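Local coordinates for CrtC domain-containing protein (PDB 7A0Q), which is a fungal kievitone hydratase, a lyase that probably detoxifies the plant isoflavonoid kievitone by adding water to its prenyl side chain, at residues Leu172-Gly177 / Trp209-Ala214; Ala214-Trp219 / Trp236-Pro241; Val281-Asp286 / Leu314-Glu319. All coordinates share one frame; numbering follows the deposited sequence.

Contact 1. Residues Leu172-Gly177 / Trp209-Ala214; sequences LTWEFG and WGNTAA
An antiparallel strand pair in the N-terminal lipocalin-like domain of the CrtC family brings Trp174 of strand 171-189 against Trp209 at the end of strand 202-210. The two form a hydrogen-bonded pair: Trp174 N donates to Trp209 O at 2.8 Å, and Trp209 N donates back to Trp174 O at 2.9 Å. Thr173 and Gly210 follow as the non-hydrogen-bonded pair, their CA atoms 4.3 Å apart, with Thr173 OG1 hydrogen-bonded to Gln208 NE2.

Both indoles rise from the same face of the sheet. With its CG placed between the backbone N and the carbonyl carbon (chi1 66°), Trp209 folds its ring over the neighbouring strand, and Trp174 CB settles 3.5 Å from the centroid of its six-membered ring in a CH-pi contact. The indole planes are nearly parallel, at 20°, but slid so far apart that they barely overlap; the methylene group, rather than a ring stack, covers one face of Trp209. The Trp174 ring instead turns its edge to Trp209 O, Gly210 CA and Asn211 N, all lying near its plane. Phe176 CE1 meets Trp209 CZ3 obliquely at 4.0 Å, while Tyr45 also packs against the Trp209 ring.

Where the second strand gives out, a side chain carries on the pairing. Asn211 N makes a weak bond to Leu172 O, and its amide oxygen acts as a substitute backbone acceptor: Asn211 OD1 receives Leu172 N at 2.8 Å, the donor standing 33° off the carbonyl plane.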
loop_
_atom_site.group_PDB
_atom_site.type_symbol
_atom_site.label_atom_id
_atom_site.label_comp_id
_atom_site.label_asym_id
_atom_site.label_seq_id
_atom_site.Cartn_x
_atom_site.Cartn_y
_atom_site.Cartn_z
ATOM N N LEU A 172 -12.428 -13.674 6.851
ATOM C CA LEU A 172 -11.337 -12.982 7.522
ATOM C C LEU A 172 -10.251 -12.555 6.542
ATOM O O LEU A 172 -10.023 -13.196 5.512
ATOM C CB LEU A 172 -10.729 -13.885 8.598
ATOM C CG LEU A 172 -11.752 -14.341 9.638
ATOM C CD1 LEU A 172 -11.215 -15.533 10.420
ATOM C CD2 LEU A 172 -12.094 -13.180 10.550
ATOM N N THR A 173 -9.598 -11.440 6.862
ATOM C CA THR A 173 -8.320 -11.114 6.255
ATOM C C THR A 173 -7.274 -10.964 7.348
ATOM O O THR A 173 -7.580 -10.703 8.514
ATOM C CB THR A 173 -8.376 -9.836 5.399
ATOM O OG1 THR A 173 -7.213 -9.784 4.550
ATOM C CG2 THR A 173 -8.410 -8.582 6.268
ATOM N N TRP A 174 -6.023 -11.170 6.945
ATOM C CA TRP A 174 -4.862 -10.945 7.796
ATOM C C TRP A 174 -3.985 -9.952 7.064
ATOM O O TRP A 174 -3.723 -10.133 5.877
ATOM C CB TRP A 174 -4.088 -12.248 8.052
ATOM C CG TRP A 174 -4.852 -13.217 8.894
ATOM C CD1 TRP A 174 -4.771 -13.368 10.243
ATOM C CD2 TRP A 174 -5.827 -14.157 8.438
ATOM N NE1 TRP A 174 -5.647 -14.348 10.667
ATOM C CE2 TRP A 174 -6.303 -14.849 9.573
ATOM C CE3 TRP A 174 -6.350 -14.478 7.178
ATOM C CZ2 TRP A 174 -7.276 -15.849 9.487
ATOM C CZ3 TRP A 174 -7.323 -15.473 7.095
ATOM C CH2 TRP A 174 -7.770 -16.145 8.245
ATOM N N GLU A 175 -3.576 -8.883 7.750
ATOM C CA GLU A 175 -2.848 -7.820 7.065
ATOM C C GLU A 175 -1.899 -7.112 8.023
ATOM O O GLU A 175 -2.298 -6.728 9.125
ATOM C CB GLU A 175 -3.823 -6.798 6.452
ATOM C CG GLU A 175 -3.120 -5.660 5.676
ATOM C CD GLU A 175 -3.991 -4.417 5.495
ATOM O OE1 GLU A 175 -5.068 -4.318 6.132
ATOM O OE2 GLU A 175 -3.588 -3.514 4.733
ATOM N N PHE A 176 -0.647 -6.913 7.591
ATOM C CA PHE A 176 0.263 -6.030 8.311
ATOM C C PHE A 176 0.982 -5.112 7.331
ATOM O O PHE A 176 1.206 -5.453 6.167
ATOM C CB PHE A 176 1.277 -6.799 9.194
ATOM C CG PHE A 176 2.219 -7.713 8.439
ATOM C CD1 PHE A 176 1.909 -9.063 8.261
ATOM C CD2 PHE A 176 3.439 -7.246 7.980
ATOM C CE1 PHE A 176 2.775 -9.915 7.609
ATOM C CE2 PHE A 176 4.311 -8.104 7.317
ATOM C CZ PHE A 176 3.973 -9.432 7.130
ATOM N N GLY A 177 1.306 -3.925 7.823
ATOM C CA GLY A 177 2.064 -2.944 7.062
ATOM C C GLY A 177 3.387 -2.680 7.754
ATOM O O GLY A 177 3.451 -2.624 8.983
ATOM N N TRP A 209 -3.496 -11.497 3.297
ATOM C CA TRP A 209 -3.979 -12.778 2.792
ATOM C C TRP A 209 -5.312 -13.073 3.473
ATOM O O TRP A 209 -5.624 -12.504 4.517
ATOM C CB TRP A 209 -2.931 -13.892 2.993
ATOM C CG TRP A 209 -2.586 -14.290 4.417
ATOM C CD1 TRP A 209 -2.958 -15.443 5.052
ATOM C CD2 TRP A 209 -1.792 -13.553 5.362
ATOM N NE1 TRP A 209 -2.450 -15.467 6.325
ATOM C CE2 TRP A 209 -1.739 -14.321 6.549
ATOM C CE3 TRP A 209 -1.135 -12.315 5.327
ATOM C CZ2 TRP A 209 -1.040 -13.899 7.680
ATOM C CZ3 TRP A 209 -0.468 -11.884 6.457
ATOM C CH2 TRP A 209 -0.424 -12.679 7.622
ATOM N N GLY A 210 -6.123 -13.945 2.866
ATOM C CA GLY A 210 -7.482 -14.140 3.337
ATOM C C GLY A 210 -7.932 -15.583 3.223
ATOM O O GLY A 210 -7.205 -16.442 2.728
ATOM N N ASN A 211 -9.165 -15.832 3.688
ATOM C CA ASN A 211 -9.731 -17.178 3.691
ATOM C C ASN A 211 -11.016 -17.289 2.880
ATOM O O ASN A 211 -11.721 -18.302 2.993
ATOM C CB ASN A 211 -9.978 -17.652 5.133
ATOM C CG ASN A 211 -11.143 -16.927 5.810
ATOM O OD1 ASN A 211 -11.643 -15.916 5.308
ATOM N ND2 ASN A 211 -11.573 -17.444 6.959
ATOM N N THR A 212 -11.347 -16.288 2.065
ATOM C CA THR A 212 -12.600 -16.325 1.323
ATOM C C THR A 212 -12.424 -15.661 -0.035
ATOM O O THR A 212 -11.687 -14.678 -0.171
ATOM C CB THR A 212 -13.740 -15.643 2.097
ATOM O OG1 THR A 212 -14.956 -15.723 1.338
ATOM C CG2 THR A 212 -13.424 -14.173 2.386
ATOM N N ALA A 213 -13.099 -16.221 -1.041
ATOM C CA ALA A 213 -13.186 -15.574 -2.342
ATOM C C ALA A 213 -14.182 -14.423 -2.348
ATOM O O ALA A 213 -14.075 -13.533 -3.199
ATOM C CB ALA A 213 -13.570 -16.596 -3.414
ATOM N N ALA A 214 -15.140 -14.415 -1.415
ATOM C CA ALA A 214 -16.173 -13.381 -1.374
ATOM C C ALA A 214 -15.626 -12.180 -0.611
ATOM O O ALA A 214 -15.896 -11.974 0.573
ATOM C CB ALA A 214 -17.453 -13.912 -0.743
#

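Contact 2. Residues Ala214-Trp219 / Trp236-Pro241; sequences AIPSNW and WIFSDP. With NAG (2-acetamido-2-deoxy-beta-D-glucopyranose), chain C.
Ser239 O accepts a 2.8 Å hydrogen bond from a water that in turn takes the N-H of Ser217, with Ser217 N 2.9 Å from the water oxygen. A second water bridges the same serine with the roles exchanged: it donates to Asn218 O at 2.8 Å and accepts from Ser239 N at 2.9 Å. The two waters thus splice the strand ends where direct backbone bonding between 214-219 and 236-241 is lacking. Close by, Trp219 CA approaches Ile237 O at 3.3 Å in a CA-H...O contact.

Asn218 carries the N-linked glycan through ND2. Its carboxamide is steadied by Ser217: a lone pair of Asn218 OD1, within the plane of the amide, receives Ser217 OG. The acetamido methyl C8 of the first sugar lies against Ile237, and Tyr343 OH and Thr220 OG1 hydrogen-bond the sugar.

Apolar groups hold the other side. The Trp219 and Trp236 side chains run alongside each other in one direction, in an edge-to-face pair with planes 59° apart; CZ3 of Trp236 stands over one face of the Trp219 indole, 3.4 Å from CD1 of Trp219. Phe238, its CG between the backbone N and the carbonyl carbon (chi1 55°), presents a face to the pyrrolidine of Pro216, whose CG is 3.9 Å from the ring centroid in a CH-pi contact. The indole nitrogens of Trp219 and Trp236 are satisfied by Glu340 and Glu175.

The contact spans the open end of the hairpin formed by strands 218-225 and 232-240 in the C-terminal barrel. Strand 331-343 flanks it beside Trp219 and strand 245-253 beside Trp236, while Phe168 of strand 158-168, from the N-terminal domain, packs against both tryptophans and Pro216.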
loop_
_atom_site.group_PDB
_atom_site.type_symbol
_atom_site.label_atom_id
_atom_site.label_comp_id
_atom_site.label_asym_id
_atom_site.label_seq_id
_atom_site.Cartn_x
_atom_site.Cartn_y
_atom_site.Cartn_z
ATOM N N ALA A 214 -15.140 -14.415 -1.415
ATOM C CA ALA A 214 -16.173 -13.381 -1.374
ATOM C C ALA A 214 -15.626 -12.180 -0.611
ATOM O O ALA A 214 -15.896 -11.974 0.573
ATOM C CB ALA A 214 -17.453 -13.912 -0.743
ATOM N N ILE A 215 -14.844 -11.370 -1.316
ATOM C CA ILE A 215 -14.280 -10.152 -0.743
ATOM C C ILE A 215 -15.262 -9.013 -0.998
ATOM O O ILE A 215 -16.255 -9.223 -1.711
ATOM C CB ILE A 215 -12.886 -9.866 -1.326
ATOM C CG1 ILE A 215 -12.950 -9.694 -2.849
ATOM C CG2 ILE A 215 -11.922 -10.959 -0.927
ATOM C CD1 ILE A 215 -11.620 -9.291 -3.453
ATOM N N PRO A 216 -15.062 -7.818 -0.428
ATOM C CA PRO A 216 -16.018 -6.727 -0.668
ATOM C C PRO A 216 -16.131 -6.386 -2.146
ATOM O O PRO A 216 -15.206 -6.610 -2.933
ATOM C CB PRO A 216 -15.431 -5.557 0.134
ATOM C CG PRO A 216 -14.646 -6.223 1.233
ATOM C CD PRO A 216 -14.052 -7.444 0.584
ATOM N N SER A 217 -17.287 -5.833 -2.520
ATOM C CA SER A 217 -17.492 -5.428 -3.907
ATOM C C SER A 217 -16.504 -4.347 -4.326
ATOM O O SER A 217 -16.053 -4.319 -5.476
ATOM C CB SER A 217 -18.931 -4.937 -4.106
ATOM O OG SER A 217 -19.173 -3.764 -3.339
ATOM N N ASN A 218 -16.167 -3.443 -3.410
ATOM C CA ASN A 218 -15.239 -2.359 -3.697
ATOM C C ASN A 218 -14.855 -1.715 -2.377
ATOM O O ASN A 218 -15.565 -1.843 -1.376
ATOM C CB ASN A 218 -15.821 -1.321 -4.673
ATOM C CG ASN A 218 -17.049 -0.562 -4.145
ATOM O OD1 ASN A 218 -18.119 -1.136 -3.918
ATOM N ND2 ASN A 218 -16.892 0.748 -3.980
ATOM N N TRP A 219 -13.714 -1.033 -2.381
ATOM C CA TRP A 219 -13.251 -0.384 -1.165
ATOM C C TRP A 219 -12.388 0.816 -1.509
ATOM O O TRP A 219 -11.932 0.984 -2.644
ATOM C CB TRP A 219 -12.458 -1.351 -0.267
ATOM C CG TRP A 219 -11.197 -1.930 -0.890
ATOM C CD1 TRP A 219 -9.965 -1.338 -0.964
ATOM C CD2 TRP A 219 -11.055 -3.228 -1.481
ATOM N NE1 TRP A 219 -9.071 -2.185 -1.579
ATOM C CE2 TRP A 219 -9.711 -3.351 -1.901
ATOM C CE3 TRP A 219 -11.934 -4.292 -1.707
ATOM C CZ2 TRP A 219 -9.228 -4.498 -2.526
ATOM C CZ3 TRP A 219 -11.452 -5.434 -2.330
ATOM C CH2 TRP A 219 -10.110 -5.524 -2.734
ATOM N N TRP A 236 -9.529 1.543 6.246
ATOM C CA TRP A 236 -10.361 0.809 5.297
ATOM C C TRP A 236 -11.798 1.314 5.332
ATOM O O TRP A 236 -12.377 1.492 6.410
ATOM C CB TRP A 236 -10.389 -0.688 5.621
ATOM C CG TRP A 236 -9.127 -1.450 5.305
ATOM C CD1 TRP A 236 -8.088 -1.690 6.149
ATOM C CD2 TRP A 236 -8.825 -2.119 4.080
ATOM N NE1 TRP A 236 -7.122 -2.454 5.508
ATOM C CE2 TRP A 236 -7.557 -2.729 4.235
ATOM C CE3 TRP A 236 -9.492 -2.245 2.853
ATOM C CZ2 TRP A 236 -6.959 -3.470 3.216
ATOM C CZ3 TRP A 236 -8.900 -2.985 1.848
ATOM C CH2 TRP A 236 -7.643 -3.586 2.033
ATOM N N ILE A 237 -12.398 1.462 4.148
ATOM C CA ILE A 237 -13.822 1.800 4.024
ATOM C C ILE A 237 -14.437 0.879 2.976
ATOM O O ILE A 237 -13.959 0.825 1.839
ATOM C CB ILE A 237 -14.037 3.273 3.635
ATOM C CG1 ILE A 237 -13.263 4.205 4.568
ATOM C CG2 ILE A 237 -15.528 3.608 3.662
ATOM C CD1 ILE A 237 -11.902 4.598 4.014
ATOM N N PHE A 238 -15.496 0.162 3.352
ATOM C CA PHE A 238 -16.226 -0.688 2.408
ATOM C C PHE A 238 -17.490 -1.185 3.088
ATOM O O PHE A 238 -17.604 -1.165 4.312
ATOM C CB PHE A 238 -15.390 -1.878 1.899
ATOM C CG PHE A 238 -14.825 -2.751 3.000
ATOM C CD1 PHE A 238 -15.586 -3.770 3.557
ATOM C CD2 PHE A 238 -13.524 -2.557 3.464
ATOM C CE1 PHE A 238 -15.084 -4.580 4.563
ATOM C CE2 PHE A 238 -13.007 -3.365 4.483
ATOM C CZ PHE A 238 -13.783 -4.381 5.029
ATOM N N SER A 239 -18.432 -1.653 2.276
ATOM C CA SER A 239 -19.673 -2.202 2.808
ATOM C C SER A 239 -19.543 -3.695 3.067
ATOM O O SER A 239 -18.879 -4.417 2.315
ATOM C CB SER A 239 -20.824 -1.958 1.835
ATOM O OG SER A 239 -21.011 -0.577 1.608
ATOM N N ASP A 240 -20.196 -4.153 4.133
ATOM C CA ASP A 240 -20.300 -5.574 4.435
ATOM C C ASP A 240 -21.738 -6.001 4.173
ATOM O O ASP A 240 -22.603 -5.815 5.041
ATOM C CB ASP A 240 -19.912 -5.849 5.894
ATOM C CG ASP A 240 -19.984 -7.321 6.250
ATOM O OD1 ASP A 240 -20.563 -8.115 5.474
ATOM O OD2 ASP A 240 -19.456 -7.702 7.315
ATOM N N PRO A 241 -22.046 -6.586 3.011
ATOM C CA PRO A 241 -23.428 -7.006 2.734
ATOM C C PRO A 241 -23.806 -8.320 3.386
ATOM O O PRO A 241 -24.981 -8.708 3.333
ATOM C CB PRO A 241 -23.447 -7.132 1.208
ATOM C CG PRO A 241 -22.050 -7.568 0.880
ATOM C CD PRO A 241 -21.150 -6.852 1.873
HETATM C C1 NAG C . -18.015 1.559 -3.596
HETATM C C2 NAG C . -17.673 2.896 -2.964
HETATM C C3 NAG C . -18.925 3.770 -2.867
HETATM C C4 NAG C . -19.660 3.865 -4.198
HETATM C C5 NAG C . -19.862 2.496 -4.833
HETATM C C6 NAG C . -20.335 2.591 -6.264
HETATM C C7 NAG C . -15.866 3.106 -1.310
HETATM C C8 NAG C . -15.480 2.898 0.120
HETATM N N2 NAG C . -17.100 2.724 -1.639
HETATM O O3 NAG C . -18.534 5.069 -2.433
HETATM O O4 NAG C . -20.959 4.396 -3.955
HETATM O O5 NAG C . -18.621 1.775 -4.874
HETATM O O6 NAG C . -19.411 3.331 -7.050
HETATM O O7 NAG C . -15.087 3.576 -2.133
HETATM O O HOH W 1 -19.077 -4.781 -0.503
HETATM O O HOH W 2 -18.226 -1.525 -0.602
#

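Contact 3. Residues Val281-Asp286 / Leu314-Glu319; sequences VTYPLD and LQTAYE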
loop_
_atom_site.group_PDB
_atom_site.type_symbol
_atom_site.label_atom_id
_atom_site.label_comp_id
_atom_site.label_asym_id
_atom_site.label_seq_id
_atom_site.Cartn_x
_atom_site.Cartn_y
_atom_site.Cartn_z
ATOM N N VAL A 281 -15.964 3.213 -14.313
ATOM C CA VAL A 281 -16.105 3.877 -13.023
ATOM C C VAL A 281 -15.438 5.242 -13.086
ATOM O O VAL A 281 -14.478 5.450 -13.835
ATOM C CB VAL A 281 -15.521 2.996 -11.889
ATOM C CG1 VAL A 281 -14.015 2.867 -12.025
ATOM C CG2 VAL A 281 -15.904 3.547 -10.526
ATOM N N THR A 282 -15.961 6.179 -12.297
ATOM C CA THR A 282 -15.408 7.516 -12.114
ATOM C C THR A 282 -14.816 7.608 -10.715
ATOM O O THR A 282 -15.542 7.470 -9.723
ATOM C CB THR A 282 -16.486 8.584 -12.284
ATOM O OG1 THR A 282 -17.191 8.359 -13.509
ATOM C CG2 THR A 282 -15.872 9.970 -12.291
ATOM N N TYR A 283 -13.509 7.859 -10.633
ATOM C CA TYR A 283 -12.889 7.959 -9.315
ATOM C C TYR A 283 -12.994 9.383 -8.774
ATOM O O TYR A 283 -12.739 10.342 -9.504
ATOM C CB TYR A 283 -11.413 7.572 -9.375
ATOM C CG TYR A 283 -11.133 6.196 -9.927
ATOM C CD1 TYR A 283 -11.482 5.052 -9.217
ATOM C CD2 TYR A 283 -10.502 6.038 -11.156
ATOM C CE1 TYR A 283 -11.215 3.791 -9.723
ATOM C CE2 TYR A 283 -10.239 4.782 -11.668
ATOM C CZ TYR A 283 -10.587 3.663 -10.947
ATOM O OH TYR A 283 -10.316 2.421 -11.464
ATOM N N PRO A 284 -13.338 9.550 -7.497
ATOM C CA PRO A 284 -13.151 10.851 -6.852
ATOM C C PRO A 284 -11.669 11.111 -6.624
ATOM O O PRO A 284 -10.857 10.185 -6.550
ATOM C CB PRO A 284 -13.897 10.696 -5.526
ATOM C CG PRO A 284 -13.747 9.227 -5.211
ATOM C CD PRO A 284 -13.749 8.507 -6.537
ATOM N N LEU A 285 -11.314 12.394 -6.507
ATOM C CA LEU A 285 -9.915 12.788 -6.362
ATOM C C LEU A 285 -9.643 13.607 -5.104
ATOM O O LEU A 285 -8.521 14.078 -4.918
ATOM C CB LEU A 285 -9.440 13.563 -7.596
ATOM C CG LEU A 285 -9.291 12.754 -8.881
ATOM C CD1 LEU A 285 -8.664 13.618 -9.961
ATOM C CD2 LEU A 285 -8.435 11.498 -8.657
ATOM N N ASP A 286 -10.636 13.787 -4.235
ATOM C CA ASP A 286 -10.440 14.424 -2.940
ATOM C C ASP A 286 -11.332 13.716 -1.935
ATOM O O ASP A 286 -12.323 13.091 -2.306
ATOM C CB ASP A 286 -10.765 15.929 -2.974
ATOM C CG ASP A 286 -9.894 16.688 -3.963
ATOM O OD1 ASP A 286 -8.803 17.152 -3.573
ATOM O OD2 ASP A 286 -10.291 16.798 -5.140
ATOM N N LEU A 314 -10.837 -6.770 -10.864
ATOM C CA LEU A 314 -9.843 -7.072 -9.837
ATOM C C LEU A 314 -8.427 -6.716 -10.274
ATOM O O LEU A 314 -7.578 -6.461 -9.416
ATOM C CB LEU A 314 -9.918 -8.548 -9.446
ATOM C CG LEU A 314 -9.163 -8.942 -8.169
ATOM C CD1 LEU A 314 -9.768 -8.225 -6.969
ATOM C CD2 LEU A 314 -9.181 -10.441 -7.977
ATOM N N GLN A 315 -8.160 -6.676 -11.579
ATOM C CA GLN A 315 -6.832 -6.293 -12.047
ATOM C C GLN A 315 -6.627 -4.786 -12.097
ATOM O O GLN A 315 -5.503 -4.339 -12.363
ATOM C CB GLN A 315 -6.574 -6.876 -13.442
ATOM C CG GLN A 315 -6.488 -8.386 -13.493
ATOM C CD GLN A 315 -6.456 -8.903 -14.923
ATOM O OE1 GLN A 315 -6.233 -8.134 -15.862
ATOM N NE2 GLN A 315 -6.681 -10.200 -15.094
ATOM N N THR A 316 -7.673 -3.996 -11.855
ATOM C CA THR A 316 -7.644 -2.550 -12.029
ATOM C C THR A 316 -7.667 -1.866 -10.669
ATOM O O THR A 316 -8.356 -2.324 -9.755
ATOM C CB THR A 316 -8.851 -2.096 -12.871
ATOM O OG1 THR A 316 -8.775 -2.705 -14.163
ATOM C CG2 THR A 316 -8.891 -0.591 -13.037
ATOM N N ALA A 317 -6.916 -0.773 -10.524
ATOM C CA ALA A 317 -6.999 -0.034 -9.271
ATOM C C ALA A 317 -6.545 1.401 -9.467
ATOM O O ALA A 317 -5.609 1.662 -10.227
ATOM C CB ALA A 317 -6.149 -0.690 -8.175
ATOM N N TYR A 318 -7.195 2.323 -8.759
ATOM C CA TYR A 318 -6.601 3.634 -8.552
ATOM C C TYR A 318 -5.608 3.513 -7.401
ATOM O O TYR A 318 -5.985 3.143 -6.285
ATOM C CB TYR A 318 -7.662 4.696 -8.257
ATOM C CG TYR A 318 -7.113 6.089 -8.455
ATOM C CD1 TYR A 318 -6.496 6.774 -7.412
ATOM C CD2 TYR A 318 -7.170 6.705 -9.707
ATOM C CE1 TYR A 318 -5.969 8.046 -7.603
ATOM C CE2 TYR A 318 -6.645 7.981 -9.906
ATOM C CZ TYR A 318 -6.040 8.642 -8.857
ATOM O OH TYR A 318 -5.511 9.900 -9.055
ATOM N N GLU A 319 -4.333 3.770 -7.677
ATOM C CA GLU A 319 -3.286 3.642 -6.665
ATOM C C GLU A 319 -2.495 4.940 -6.692
ATOM O O GLU A 319 -1.510 5.063 -7.420
ATOM C CB GLU A 319 -2.410 2.438 -6.927
ATOM C CG GLU A 319 -3.144 1.141 -6.977
ATOM C CD GLU A 319 -3.289 0.514 -5.614
ATOM O OE1 GLU A 319 -2.815 1.103 -4.616
ATOM O OE2 GLU A 319 -3.878 -0.582 -5.554
#
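Two different first torsions bring Tyr283 and Tyr318 together: Tyr283 holds CG opposite its carbonyl carbon (chi1 -57°), whereas Tyr318 has CG trans to the backbone N (chi1 -163°). Tyr283 thereby reaches over Tyr318 to Thr316, and Tyr318 reaches back toward Leu285. The meeting is one of methylene on ring: Tyr318 CB sits over the centre of the Tyr283 ring, 3.9 Å from its centroid and close to the normal, a CH-pi contact. The two phenol rings are inclined at 48° with centroids 5.2 Å apart, an oblique arrangement in which Tyr283 CD2 and Tyr318 CD2 come within 3.7 Å of each other.

Either phenol tip then finds an aliphatic group. The methyl CG2 of Thr316 lies 3.7 Å from Tyr283 OH, and Leu285 CD2 packs 3.4 Å from Tyr318 OH, the leucine and tyrosine side chains crossing at about a right angle. The hydroxyls of these buried rings have polar partners on the strand running between the two segments: Tyr283 OH hydrogen-bonds Glu307, and Tyr318 OH is gripped twice, by the carbonyl of Glu304 and the hydroxyl of Ser301. These bonds probably help to fix where the ring ends lie.

Strands 282-286 and 317-319 run in nearly the same direction, their axes 9.6 Å apart, because antiparallel strand 295-308 lies between them. Tyr283 also touches Ile341 on strand 331-343, consistent with tyrosines that point into the interior of the closed eight-stranded antiparallel barrel, the hallmark of the lipocalin-like fold.

Followed from the N terminus, the three contacts close loops in series, without nesting or crossing. Contact 1 closes a 31-residue excursion in the N-terminal lipocalin-like domain. Its second segment hands Ala214 directly to contact 2, which closes the hairpin that opens the C-terminal barrel, with 16 residues between its segments. Contact 3 then brackets 27 residues, joining alternate strands of that same barrel. Contacts 1 and 2 also touch through side chains: Glu175 OE1 lies 2.8 Å from Trp236 NE1, a probable hydrogen bond linking the two domains. Ile215 CD1 packs 4.1 Å from Leu314 CD1, connecting contact 2 with contact 3, whereas contacts 1 and 3 remain about 8 Å apart at their nearest atoms.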